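Local coordinates for protein acyl-CoA dehydrogenase (Slackia heliotrinireducens, PDB 4RM7) that belongs to the acyl-CoA dehydrogenase family, in which mainly helical N- and C-terminal domains flank a beta-rich middle domain, and forms a four-chain assembly, at residues L97-A102 against Y239-Y244; L122-A127 against A168-A173; N154-F159 against F212-F217; M189-A194 against E224-K229. One frame throughout, in Å; residues are numbered along the deposited sequence.

Overall arrangement
Three of the four contacts build or edge the beta-rich middle domain, and the fourth joins the helical domains beside it. Interactions 2 and 4 share the sheet and have centres about 9 Å apart: Leu169 N lies 2.7 Å from Val190 O on the neighbouring strand, a probable hydrogen bond. Interaction 3 is centred about 11 Å from interaction 2 and meets it through Lys157 NZ, 2.8 Å from Ser172 OG. Interaction 1 packs against the other side of interaction 2, where Ile99 CD1 comes within 3.6 Å of Leu126 CD2. Leu100 of the same helix also reaches Met189 and Leu228 of interaction 4. Interactions 1 and 3 do not touch; their nearest atoms are about 10 Å apart.

Interaction 1 (L97-A102 against Y239-Y244); sequences LQILEA and YSLLEY
Gln98 NE2 lies over the Tyr244 ring, 3.3 Å above its centre, with Leu241 CD2 3.7 Å away to one side. This is antiparallel helix packing between the N-terminal and C-terminal helical domains, helix 90-103 against helix 234-270. The short axes run at 160° and approach to 10.3 Å. Gln98 can reach the ring because its CG lies anti to the backbone N (chi1 -167°) and the chain stays extended beyond it. The amide is inclined to the ring plane by 56°, so it presents its nitrogen to the face and is not stacked flat on it. Next to the tyrosine, Leu241 points into the interface and divides its two methyls between neighbours. CD2 packs against the glutamine's CG and NE2, while CD1 packs 3.5 Å from Ala102 CB, one turn further along helix 90-103. Ile99 flanks the leucine, with its CG1 3.9 Å from Leu241 CB. Outside the pair, Glu101 forms salt bridges with Arg62 and Arg113, and the Tyr244 ring also meets that of Tyr309. The apolar seam ends where Ile99 CD1 touches Leu242 CD2 at 4.1 Å.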
loop_
_atom_site.group_PDB
_atom_site.type_symbol
_atom_site.label_atom_id
_atom_site.label_comp_id
_atom_site.label_asym_id
_atom_site.label_seq_id
_atom_site.Cartn_x
_atom_site.Cartn_y
_atom_site.Cartn_z
ATOM N N LEU A 97 30.595 16.287 15.522
ATOM C CA LEU A 97 31.102 17.507 16.107
ATOM C C LEU A 97 30.293 17.852 17.333
ATOM O O LEU A 97 30.830 18.135 18.402
ATOM C CB LEU A 97 31.030 18.651 15.103
ATOM C CG LEU A 97 31.762 19.900 15.580
ATOM C CD1 LEU A 97 33.186 19.534 15.989
ATOM C CD2 LEU A 97 31.757 20.979 14.511
ATOM N N GLN A 98 28.985 17.817 17.155
ATOM C CA GLN A 98 28.050 18.157 18.212
ATOM C C GLN A 98 28.196 17.222 19.408
ATOM O O GLN A 98 28.286 17.675 20.550
ATOM C CB GLN A 98 26.634 18.113 17.668
ATOM C CG GLN A 98 25.615 18.730 18.577
ATOM C CD GLN A 98 24.314 18.984 17.861
ATOM O OE1 GLN A 98 24.277 19.063 16.628
ATOM N NE2 GLN A 98 23.231 19.094 18.623
ATOM N N ILE A 99 28.235 15.920 19.126
ATOM C CA ILE A 99 28.415 14.894 20.147
ATOM C C ILE A 99 29.739 15.036 20.902
ATOM O O ILE A 99 29.784 14.891 22.127
ATOM C CB ILE A 99 28.333 13.501 19.525
ATOM C CG1 ILE A 99 26.887 13.166 19.194
ATOM C CG2 ILE A 99 28.882 12.449 20.457
ATOM C CD1 ILE A 99 26.749 11.862 18.461
ATOM N N LEU A 100 30.813 15.329 20.182
ATOM C CA LEU A 100 32.092 15.577 20.842
ATOM C C LEU A 100 32.009 16.756 21.811
ATOM O O LEU A 100 32.465 16.649 22.948
ATOM C CB LEU A 100 33.207 15.839 19.829
ATOM C CG LEU A 100 34.530 16.079 20.557
ATOM C CD1 LEU A 100 34.910 14.825 21.278
ATOM C CD2 LEU A 100 35.646 16.532 19.640
ATOM N N GLU A 101 31.433 17.872 21.361
ATOM C CA GLU A 101 31.319 19.066 22.202
ATOM C C GLU A 101 30.541 18.779 23.475
ATOM O O GLU A 101 30.930 19.210 24.561
ATOM C CB GLU A 101 30.648 20.213 21.450
ATOM C CG GLU A 101 31.533 20.893 20.415
ATOM C CD GLU A 101 30.810 21.991 19.631
ATOM O OE1 GLU A 101 29.563 22.055 19.657
ATOM O OE2 GLU A 101 31.500 22.796 18.982
ATOM N N ALA A 102 29.454 18.033 23.334
ATOM C CA ALA A 102 28.578 17.711 24.458
ATOM C C ALA A 102 29.287 16.941 25.564
ATOM O O ALA A 102 29.044 17.199 26.740
ATOM C CB ALA A 102 27.361 16.920 23.966
ATOM N N TYR A 239 21.368 9.900 23.787
ATOM C CA TYR A 239 20.128 9.608 23.097
ATOM C C TYR A 239 19.477 10.866 22.498
ATOM O O TYR A 239 18.975 10.844 21.369
ATOM C CB TYR A 239 19.158 8.906 24.050
ATOM C CG TYR A 239 18.120 8.151 23.285
ATOM C CD1 TYR A 239 18.384 6.866 22.827
ATOM C CD2 TYR A 239 16.891 8.739 22.960
ATOM C CE1 TYR A 239 17.443 6.169 22.091
ATOM C CE2 TYR A 239 15.941 8.050 22.221
ATOM C CZ TYR A 239 16.228 6.764 21.796
ATOM O OH TYR A 239 15.313 6.057 21.069
ATOM N N SER A 240 19.478 11.961 23.251
ATOM C CA SER A 240 19.013 13.232 22.713
ATOM C C SER A 240 19.816 13.635 21.494
ATOM O O SER A 240 19.247 14.045 20.485
ATOM C CB SER A 240 19.093 14.332 23.762
ATOM O OG SER A 240 18.212 14.037 24.825
ATOM N N LEU A 241 21.136 13.514 21.578
ATOM C CA LEU A 241 21.974 13.924 20.462
ATOM C C LEU A 241 21.701 13.110 19.192
ATOM O O LEU A 241 21.706 13.655 18.085
ATOM C CB LEU A 241 23.435 13.829 20.851
ATOM C CG LEU A 241 23.767 15.000 21.766
ATOM C CD1 LEU A 241 25.012 14.709 22.558
ATOM C CD2 LEU A 241 23.933 16.259 20.941
ATOM N N LEU A 242 21.432 11.819 19.357
ATOM C CA LEU A 242 21.162 10.955 18.222
ATOM C C LEU A 242 19.841 11.314 17.519
ATOM O O LEU A 242 19.651 10.986 16.356
ATOM C CB LEU A 242 21.142 9.495 18.664
ATOM C CG LEU A 242 22.447 9.030 19.301
ATOM C CD1 LEU A 242 22.344 7.588 19.736
ATOM C CD2 LEU A 242 23.584 9.218 18.323
ATOM N N GLU A 243 18.932 11.999 18.202
ATOM C CA GLU A 243 17.748 12.480 17.508
ATOM C C GLU A 243 18.103 13.513 16.425
ATOM O O GLU A 243 17.539 13.485 15.333
ATOM C CB GLU A 243 16.748 13.047 18.501
ATOM C CG GLU A 243 16.142 11.953 19.379
ATOM C CD GLU A 243 15.042 12.462 20.290
ATOM O OE1 GLU A 243 14.103 13.112 19.784
ATOM O OE2 GLU A 243 15.112 12.199 21.515
ATOM N N TYR A 244 19.046 14.404 16.702
ATOM C CA TYR A 244 19.550 15.278 15.653
ATOM C C TYR A 244 19.992 14.451 14.452
ATOM O O TYR A 244 19.747 14.820 13.307
ATOM C CB TYR A 244 20.719 16.127 16.152
ATOM C CG TYR A 244 20.345 17.124 17.213
ATOM C CD1 TYR A 244 19.741 18.315 16.878
ATOM C CD2 TYR A 244 20.588 16.865 18.552
ATOM C CE1 TYR A 244 19.385 19.230 17.849
ATOM C CE2 TYR A 244 20.239 17.776 19.538
ATOM C CZ TYR A 244 19.643 18.960 19.179
ATOM O OH TYR A 244 19.297 19.881 20.142
#

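Interaction 2 (L122-A127 against A168-A173); sequences LSYALA and ALLVSA
Ala125 pairs with Leu169, Leu126 with Leu170 and Ala127 with Val171 as two parallel strands whose short axes lie 4.5 Å apart and are twisted by 27°. The bonding has the stagger of a parallel ladder. Ala125 gives its N-H to Ala168 O at 2.8 Å and accepts from Leu170 N through its own O, also at 2.8 Å. Ala127 repeats the pattern two residues on, with a nearly straight bond from its N to Leu170 O (2.8 Å, 172° at the hydrogen) and a weak one from Ser172 N to its O.

Tyr124, Leu126, Ala168 and Leu170 share one face, and of these Tyr124, Leu126 and Leu170 meet helix 90-103. Leu126 and Leu170 run alongside each other in the same direction, with Leu126 CD1 4.1 Å from Leu170 CD2. The Tyr124 CG stands between the backbone N and the carbonyl carbon (chi1 63°), which raises the ring beside Leu170: CD1 is 4.3 Å from Leu170 CB. Its hydroxyl is engaged by Gln96 O of that helix. On the other face the side chains are small or branched. Ala125 CB rests 4.0 Å from Leu169 CD2, while Ala127 CB is 4.3 Å from Val171 CG2, and Lys157 and Met153 of strand 151-161 pack against this face. One face therefore packs on helix 90-103 and the other on strand 151-161, as expected for the predominantly beta middle domain of the acyl-CoA dehydrogenase fold.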
loop_
_atom_site.group_PDB
_atom_site.type_symbol
_atom_site.label_atom_id
_atom_site.label_comp_id
_atom_site.label_asym_id
_atom_site.label_seq_id
_atom_site.Cartn_x
_atom_site.Cartn_y
_atom_site.Cartn_z
ATOM N N LEU A 122 37.487 15.591 10.126
ATOM C CA LEU A 122 37.572 15.266 11.535
ATOM C C LEU A 122 38.528 14.109 11.691
ATOM O O LEU A 122 38.544 13.200 10.883
ATOM C CB LEU A 122 36.207 14.876 12.078
ATOM C CG LEU A 122 35.277 16.020 12.455
ATOM C CD1 LEU A 122 33.962 15.472 12.962
ATOM C CD2 LEU A 122 35.912 16.906 13.505
ATOM N N SER A 123 39.339 14.151 12.728
ATOM C CA SER A 123 40.375 13.158 12.916
ATOM C C SER A 123 39.897 11.967 13.726
ATOM O O SER A 123 40.686 11.118 14.087
ATOM C CB SER A 123 41.609 13.780 13.558
ATOM O OG SER A 123 41.365 14.123 14.903
ATOM N N TYR A 124 38.615 11.918 14.042
ATOM C CA TYR A 124 38.087 10.818 14.829
ATOM C C TYR A 124 36.831 10.211 14.233
ATOM O O TYR A 124 36.169 10.823 13.423
ATOM C CB TYR A 124 37.837 11.255 16.268
ATOM C CG TYR A 124 36.806 12.333 16.423
ATOM C CD1 TYR A 124 35.475 12.021 16.578
ATOM C CD2 TYR A 124 37.168 13.662 16.424
ATOM C CE1 TYR A 124 34.528 13.006 16.726
ATOM C CE2 TYR A 124 36.226 14.654 16.573
ATOM C CZ TYR A 124 34.910 14.317 16.722
ATOM O OH TYR A 124 33.968 15.302 16.866
ATOM N N ALA A 125 36.539 8.979 14.619
ATOM C CA ALA A 125 35.330 8.303 14.189
ATOM C C ALA A 125 34.527 7.810 15.374
ATOM O O ALA A 125 35.078 7.270 16.307
ATOM C CB ALA A 125 35.664 7.157 13.265
ATOM N N LEU A 126 33.220 8.007 15.321
ATOM C CA LEU A 126 32.311 7.699 16.409
ATOM C C LEU A 126 31.986 6.212 16.453
ATOM O O LEU A 126 31.533 5.658 15.462
ATOM C CB LEU A 126 31.042 8.521 16.213
ATOM C CG LEU A 126 29.933 8.573 17.254
ATOM C CD1 LEU A 126 30.456 9.076 18.599
ATOM C CD2 LEU A 126 28.831 9.478 16.735
ATOM N N ALA A 127 32.216 5.552 17.581
ATOM C CA ALA A 127 31.911 4.122 17.660
ATOM C C ALA A 127 30.975 3.797 18.810
ATOM O O ALA A 127 31.412 3.691 19.952
ATOM C CB ALA A 127 33.196 3.320 17.791
ATOM N N ALA A 168 41.479 8.041 15.178
ATOM C CA ALA A 168 41.054 7.810 16.544
ATOM C C ALA A 168 39.577 7.413 16.601
ATOM O O ALA A 168 38.785 7.762 15.720
ATOM C CB ALA A 168 41.303 9.039 17.373
ATOM N N LEU A 169 39.217 6.689 17.652
ATOM C CA LEU A 169 37.867 6.188 17.811
ATOM C C LEU A 169 37.234 6.736 19.079
ATOM O O LEU A 169 37.732 6.510 20.182
ATOM C CB LEU A 169 37.884 4.666 17.837
ATOM C CG LEU A 169 38.377 4.072 16.526
ATOM C CD1 LEU A 169 38.706 2.598 16.686
ATOM C CD2 LEU A 169 37.308 4.249 15.483
ATOM N N LEU A 170 36.146 7.479 18.918
ATOM C CA LEU A 170 35.395 7.961 20.059
ATOM C C LEU A 170 34.395 6.882 20.473
ATOM O O LEU A 170 33.370 6.671 19.822
ATOM C CB LEU A 170 34.699 9.280 19.733
ATOM C CG LEU A 170 33.892 9.884 20.896
ATOM C CD1 LEU A 170 34.717 9.947 22.176
ATOM C CD2 LEU A 170 33.372 11.259 20.549
ATOM N N VAL A 171 34.705 6.203 21.567
ATOM C CA VAL A 171 34.026 4.968 21.931
ATOM C C VAL A 171 33.182 5.096 23.180
ATOM O O VAL A 171 33.643 5.589 24.207
ATOM C CB VAL A 171 35.030 3.824 22.156
ATOM C CG1 VAL A 171 34.307 2.510 22.268
ATOM C CG2 VAL A 171 36.009 3.770 21.009
ATOM N N SER A 172 31.938 4.639 23.070
ATOM C CA SER A 172 31.018 4.588 24.184
ATOM C C SER A 172 31.201 3.263 24.914
ATOM O O SER A 172 31.264 2.215 24.274
ATOM C CB SER A 172 29.589 4.738 23.694
ATOM O OG SER A 172 29.202 3.569 23.002
ATOM N N ALA A 173 31.281 3.313 26.245
ATOM C CA ALA A 173 31.582 2.121 27.044
ATOM C C ALA A 173 31.057 2.216 28.475
ATOM O O ALA A 173 30.953 3.303 29.037
ATOM C CB ALA A 173 33.098 1.870 27.073
#

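Interaction 3 (N154-F159 against F212-F217)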
loop_
_atom_site.group_PDB
_atom_site.type_symbol
_atom_site.label_atom_id
_atom_site.label_comp_id
_atom_site.label_asym_id
_atom_site.label_seq_id
_atom_site.Cartn_x
_atom_site.Cartn_y
_atom_site.Cartn_z
ATOM N N ASN A 154 37.119 -3.844 26.263
ATOM C CA ASN A 154 36.648 -4.986 25.488
ATOM C C ASN A 154 35.232 -4.758 25.002
ATOM O O ASN A 154 34.348 -4.394 25.778
ATOM C CB ASN A 154 36.704 -6.273 26.305
ATOM C CG ASN A 154 38.110 -6.801 26.464
ATOM O OD1 ASN A 154 38.702 -7.336 25.513
ATOM N ND2 ASN A 154 38.659 -6.666 27.674
ATOM N N GLY A 155 35.026 -4.976 23.710
ATOM C CA GLY A 155 33.743 -4.740 23.085
ATOM C C GLY A 155 33.872 -4.730 21.577
ATOM O O GLY A 155 34.972 -4.838 21.038
ATOM N N THR A 156 32.736 -4.604 20.901
ATOM C CA THR A 156 32.672 -4.600 19.450
ATOM C C THR A 156 31.693 -3.533 18.999
ATOM O O THR A 156 30.529 -3.529 19.402
ATOM C CB THR A 156 32.228 -5.955 18.882
ATOM O OG1 THR A 156 33.290 -6.896 19.010
ATOM C CG2 THR A 156 31.886 -5.830 17.406
ATOM N N LYS A 157 32.169 -2.618 18.168
ATOM C CA LYS A 157 31.316 -1.562 17.679
ATOM C C LYS A 157 31.003 -1.817 16.224
ATOM O O LYS A 157 31.837 -2.312 15.472
ATOM C CB LYS A 157 31.970 -0.200 17.883
ATOM C CG LYS A 157 32.136 0.166 19.331
ATOM C CD LYS A 157 30.805 0.246 20.070
ATOM C CE LYS A 157 31.019 0.800 21.467
ATOM N NZ LYS A 157 29.760 0.968 22.258
HETATM N N MSE A 158 29.777 -1.483 15.849
HETATM C CA MSE A 158 29.222 -1.814 14.546
HETATM C C MSE A 158 28.908 -0.540 13.789
HETATM O O MSE A 158 28.666 0.499 14.397
HETATM C CB MSE A 158 27.966 -2.656 14.733
HETATM C CG MSE A 158 27.568 -3.496 13.547
HETATM SE SE MSE A 158 26.974 -5.252 14.142
HETATM C CE MSE A 158 28.659 -5.835 14.937
ATOM N N PHE A 159 28.930 -0.615 12.467
ATOM C CA PHE A 159 28.558 0.520 11.620
ATOM C C PHE A 159 29.356 1.782 11.973
ATOM O O PHE A 159 28.795 2.860 12.118
ATOM C CB PHE A 159 27.050 0.791 11.731
ATOM C CG PHE A 159 26.190 -0.447 11.576
ATOM C CD1 PHE A 159 26.278 -1.236 10.439
ATOM C CD2 PHE A 159 25.280 -0.810 12.564
ATOM C CE1 PHE A 159 25.474 -2.381 10.289
ATOM C CE2 PHE A 159 24.479 -1.952 12.424
ATOM C CZ PHE A 159 24.573 -2.732 11.287
ATOM N N PHE A 212 31.680 2.281 6.235
ATOM C CA PHE A 212 31.575 1.870 7.623
ATOM C C PHE A 212 32.460 0.669 7.935
ATOM O O PHE A 212 32.905 -0.002 7.041
ATOM C CB PHE A 212 30.145 1.436 7.910
ATOM C CG PHE A 212 29.154 2.547 7.917
ATOM C CD1 PHE A 212 27.825 2.293 7.645
ATOM C CD2 PHE A 212 29.532 3.840 8.213
ATOM C CE1 PHE A 212 26.897 3.322 7.648
ATOM C CE2 PHE A 212 28.612 4.870 8.230
ATOM C CZ PHE A 212 27.295 4.610 7.941
ATOM N N ALA A 213 32.684 0.381 9.213
ATOM C CA ALA A 213 33.411 -0.819 9.605
ATOM C C ALA A 213 32.879 -1.345 10.913
ATOM O O ALA A 213 32.305 -0.595 11.701
ATOM C CB ALA A 213 34.903 -0.538 9.738
ATOM N N THR A 214 33.064 -2.645 11.122
ATOM C CA THR A 214 32.950 -3.245 12.442
ATOM C C THR A 214 34.318 -3.135 13.099
ATOM O O THR A 214 35.337 -3.458 12.483
ATOM C CB THR A 214 32.505 -4.724 12.377
ATOM O OG1 THR A 214 31.233 -4.826 11.724
ATOM C CG2 THR A 214 32.396 -5.316 13.766
ATOM N N VAL A 215 34.350 -2.665 14.338
ATOM C CA VAL A 215 35.613 -2.525 15.044
ATOM C C VAL A 215 35.587 -3.308 16.342
ATOM O O VAL A 215 34.733 -3.076 17.197
ATOM C CB VAL A 215 35.938 -1.046 15.348
ATOM C CG1 VAL A 215 37.254 -0.951 16.069
ATOM C CG2 VAL A 215 35.983 -0.235 14.065
ATOM N N ARG A 216 36.526 -4.234 16.492
ATOM C CA ARG A 216 36.627 -5.017 17.715
ATOM C C ARG A 216 37.754 -4.474 18.579
ATOM O O ARG A 216 38.859 -4.204 18.097
ATOM C CB ARG A 216 36.866 -6.496 17.397
ATOM C CG ARG A 216 36.654 -7.466 18.578
ATOM C CD ARG A 216 37.654 -8.639 18.551
ATOM N NE ARG A 216 38.166 -8.901 17.202
ATOM C CZ ARG A 216 39.258 -9.617 16.917
ATOM N NH1 ARG A 216 39.991 -10.179 17.877
ATOM N NH2 ARG A 216 39.620 -9.775 15.651
ATOM N N PHE A 217 37.462 -4.311 19.865
ATOM C CA PHE A 217 38.471 -3.963 20.846
ATOM C C PHE A 217 38.792 -5.209 21.679
ATOM O O PHE A 217 37.949 -5.709 22.435
ATOM C CB PHE A 217 37.982 -2.809 21.716
ATOM C CG PHE A 217 37.640 -1.573 20.933
ATOM C CD1 PHE A 217 38.542 -0.516 20.847
ATOM C CD2 PHE A 217 36.413 -1.468 20.269
ATOM C CE1 PHE A 217 38.232 0.627 20.108
ATOM C CE2 PHE A 217 36.091 -0.327 19.525
ATOM C CZ PHE A 217 37.006 0.723 19.439
#
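Phe212 offers one ring face to the backbone of Phe159, whose carbonyl O lies 4.1 Å above the ring plane, offset toward the rim. Phe217 meets the other strand differently: Gly155 O lies at its edge, in the ring plane, 3.7 Å from Phe217 CD2, and Lys157 CG packs obliquely 4.0 Å from CE2. One face of the Phe159 ring is covered by CG of its neighbour Met158, a selenomethionine. Gly343 of the second subunit packs on Phe159, and Arg344 of the same subunit on Met158.

An antiparallel ladder joins the two strands. Gly155 and Phe217 form one hydrogen-bonded pair, and Lys157 with Val215 the next. In the latter, Lys157 N to Val215 O and Val215 N to Lys157 O are both 2.8 Å with 167° at the hydrogen. Gly155 O also accepts from Phe217 N, so the same oxygen serves backbone and ring edge. Thr156 and Arg216 form the non-hydrogen-bonded pair between them, their side chains on the face away from Lys157, Val215 and Phe217, with Thr156 OG1 3.4 Å from Arg216 CG. The threonine methyl CG2 lies 3.7 Å from Thr214 CG2. Lys157 leads away from the pair to a salt bridge with Glu130. Strand 143-146 borders 151-161, strand 197-202 borders 212-221, and Phe217 packs onto Leu169 and Val171 of strand 168-175.

Interaction 4 (M189-A194 against E224-K229)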
loop_
_atom_site.group_PDB
_atom_site.type_symbol
_atom_site.label_atom_id
_atom_site.label_comp_id
_atom_site.label_asym_id
_atom_site.label_seq_id
_atom_site.Cartn_x
_atom_site.Cartn_y
_atom_site.Cartn_z
HETATM N N MSE A 189 38.276 8.609 23.951
HETATM C CA MSE A 189 38.911 8.926 22.673
HETATM C C MSE A 189 40.162 8.062 22.477
HETATM O O MSE A 189 41.254 8.410 22.933
HETATM C CB MSE A 189 39.263 10.417 22.604
HETATM C CG MSE A 189 39.830 10.873 21.267
HETATM SE SE MSE A 189 38.563 10.690 19.797
HETATM C CE MSE A 189 37.300 12.090 20.254
ATOM N N VAL A 190 39.998 6.930 21.799
ATOM C CA VAL A 190 41.068 5.945 21.704
ATOM C C VAL A 190 41.848 6.052 20.408
ATOM O O VAL A 190 41.272 5.965 19.328
ATOM C CB VAL A 190 40.501 4.522 21.824
ATOM C CG1 VAL A 190 41.614 3.482 21.777
ATOM C CG2 VAL A 190 39.683 4.390 23.097
ATOM N N PRO A 191 43.170 6.248 20.509
ATOM C CA PRO A 191 44.063 6.239 19.340
ATOM C C PRO A 191 43.964 4.917 18.595
ATOM O O PRO A 191 43.967 3.867 19.237
ATOM C CB PRO A 191 45.460 6.410 19.949
ATOM C CG PRO A 191 45.227 7.002 21.299
ATOM C CD PRO A 191 43.901 6.475 21.767
ATOM N N ARG A 192 43.888 4.966 17.270
ATOM C CA ARG A 192 43.719 3.766 16.456
ATOM C C ARG A 192 44.979 2.897 16.529
ATOM O O ARG A 192 44.966 1.720 16.158
ATOM C CB ARG A 192 43.392 4.161 15.007
ATOM C CG ARG A 192 43.251 3.014 14.016
ATOM C CD ARG A 192 41.874 2.335 14.063
ATOM N NE ARG A 192 41.610 1.556 12.847
ATOM C CZ ARG A 192 42.201 0.395 12.555
ATOM N NH1 ARG A 192 41.906 -0.231 11.428
ATOM N NH2 ARG A 192 43.094 -0.142 13.381
ATOM N N SER A 193 46.057 3.486 17.036
ATOM C CA SER A 193 47.353 2.823 17.130
ATOM C C SER A 193 47.507 1.960 18.388
ATOM O O SER A 193 48.458 1.189 18.500
ATOM C CB SER A 193 48.466 3.867 17.097
ATOM O OG SER A 193 48.421 4.690 18.253
ATOM N N ALA A 194 46.594 2.110 19.341
ATOM C CA ALA A 194 46.545 1.231 20.505
ATOM C C ALA A 194 46.396 -0.223 20.069
ATOM O O ALA A 194 45.532 -0.546 19.253
ATOM C CB ALA A 194 45.398 1.625 21.417
ATOM N N GLU A 224 43.812 7.011 31.359
ATOM C CA GLU A 224 42.776 7.797 32.023
ATOM C C GLU A 224 42.529 9.129 31.308
ATOM O O GLU A 224 41.393 9.612 31.241
ATOM C CB GLU A 224 43.152 8.033 33.487
ATOM C CG GLU A 224 42.181 8.919 34.264
ATOM C CD GLU A 224 40.824 8.268 34.500
ATOM O OE1 GLU A 224 40.670 7.068 34.188
ATOM O OE2 GLU A 224 39.909 8.960 35.003
ATOM N N SER A 225 43.593 9.701 30.751
ATOM C CA SER A 225 43.517 10.980 30.048
ATOM C C SER A 225 42.661 10.910 28.780
ATOM O O SER A 225 42.315 11.938 28.206
ATOM C CB SER A 225 44.925 11.475 29.688
ATOM O OG SER A 225 45.509 10.700 28.651
ATOM N N TRP A 226 42.327 9.699 28.346
ATOM C CA TRP A 226 41.533 9.508 27.135
ATOM C C TRP A 226 40.035 9.639 27.406
ATOM O O TRP A 226 39.260 9.901 26.488
ATOM C CB TRP A 226 41.825 8.138 26.510
ATOM C CG TRP A 226 43.236 7.975 26.021
ATOM C CD1 TRP A 226 44.203 8.933 25.983
ATOM C CD2 TRP A 226 43.836 6.779 25.506
ATOM N NE1 TRP A 226 45.367 8.411 25.481
ATOM C CE2 TRP A 226 45.168 7.091 25.173
ATOM C CE3 TRP A 226 43.380 5.475 25.297
ATOM C CZ2 TRP A 226 46.049 6.145 24.640
ATOM C CZ3 TRP A 226 44.259 4.535 24.773
ATOM C CH2 TRP A 226 45.574 4.877 24.451
ATOM N N ARG A 227 39.622 9.446 28.656
ATOM C CA ARG A 227 38.199 9.514 28.992
ATOM C C ARG A 227 37.675 10.938 28.839
ATOM O O ARG A 227 38.327 11.898 29.266
ATOM C CB ARG A 227 37.941 9.021 30.413
ATOM C CG ARG A 227 36.477 8.766 30.714
ATOM C CD ARG A 227 36.134 9.097 32.153
ATOM N NE ARG A 227 36.982 8.392 33.111
ATOM C CZ ARG A 227 36.733 7.168 33.565
ATOM N NH1 ARG A 227 37.555 6.600 34.440
ATOM N NH2 ARG A 227 35.658 6.511 33.135
ATOM N N LEU A 228 36.504 11.075 28.220
ATOM C CA LEU A 228 35.911 12.387 28.032
ATOM C C LEU A 228 35.345 12.884 29.354
ATOM O O LEU A 228 34.557 12.193 29.995
ATOM C CB LEU A 228 34.821 12.354 26.960
ATOM C CG LEU A 228 35.198 12.170 25.482
ATOM C CD1 LEU A 228 34.058 12.659 24.575
ATOM C CD2 LEU A 228 36.512 12.862 25.140
ATOM N N LYS A 229 35.775 14.076 29.758
ATOM C CA LYS A 229 35.307 14.713 30.982
ATOM C C LYS A 229 34.484 15.934 30.615
ATOM O O LYS A 229 35.031 17.026 30.475
ATOM C CB LYS A 229 36.490 15.113 31.866
ATOM C CG LYS A 229 37.664 14.141 31.803
ATOM C CD LYS A 229 38.632 14.341 32.961
ATOM C CE LYS A 229 38.024 13.864 34.286
ATOM N NZ LYS A 229 38.701 14.429 35.502
#
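Pro191 lays its CD over the six-membered ring of Trp226, 3.4 Å from the ring centroid and only 4° off the normal, a CH-pi contact. It joins the end of strand 184-191 in the middle-domain sheet to the loop that leads on to helix 234-270. The proline and the indole reach toward each other across the gap, and Pro191 CG extends the overlap, 3.5 Å from Trp226 CZ2. Trp226 closes a short 3-10 segment; with CG anti to its carbonyl carbon (chi1 -64°), the indole is directed onto the strand end. There Val190 CG1 comes across at about a right angle, 4.1 Å from Trp226 CZ3. A type I turn from Pro191 to Ala194 folds the chain back, bringing Ala194 CB to 4.5 Å from Trp226 CH2.

The tryptophan is also tied through its backbone. Met189, a selenomethionine, donates from N to Trp226 O at 3.0 Å with 172° at the hydrogen; the donor stands above the carbonyl plane and is not aimed at a lone pair. One hydrogen bond and one CH-pi contact thus fix the loop to the strand at two separate points. Arg227 points away from the strand, and its NH1 forms a weakly bonded salt bridge to Glu224 OE1 at 3.2 Å, while Asp175 pairs with its other terminal nitrogen. Leu228 is bonded through its backbone to Phe187 of strand 184-191 and sets CD2 4.5 Å from Met189 CB.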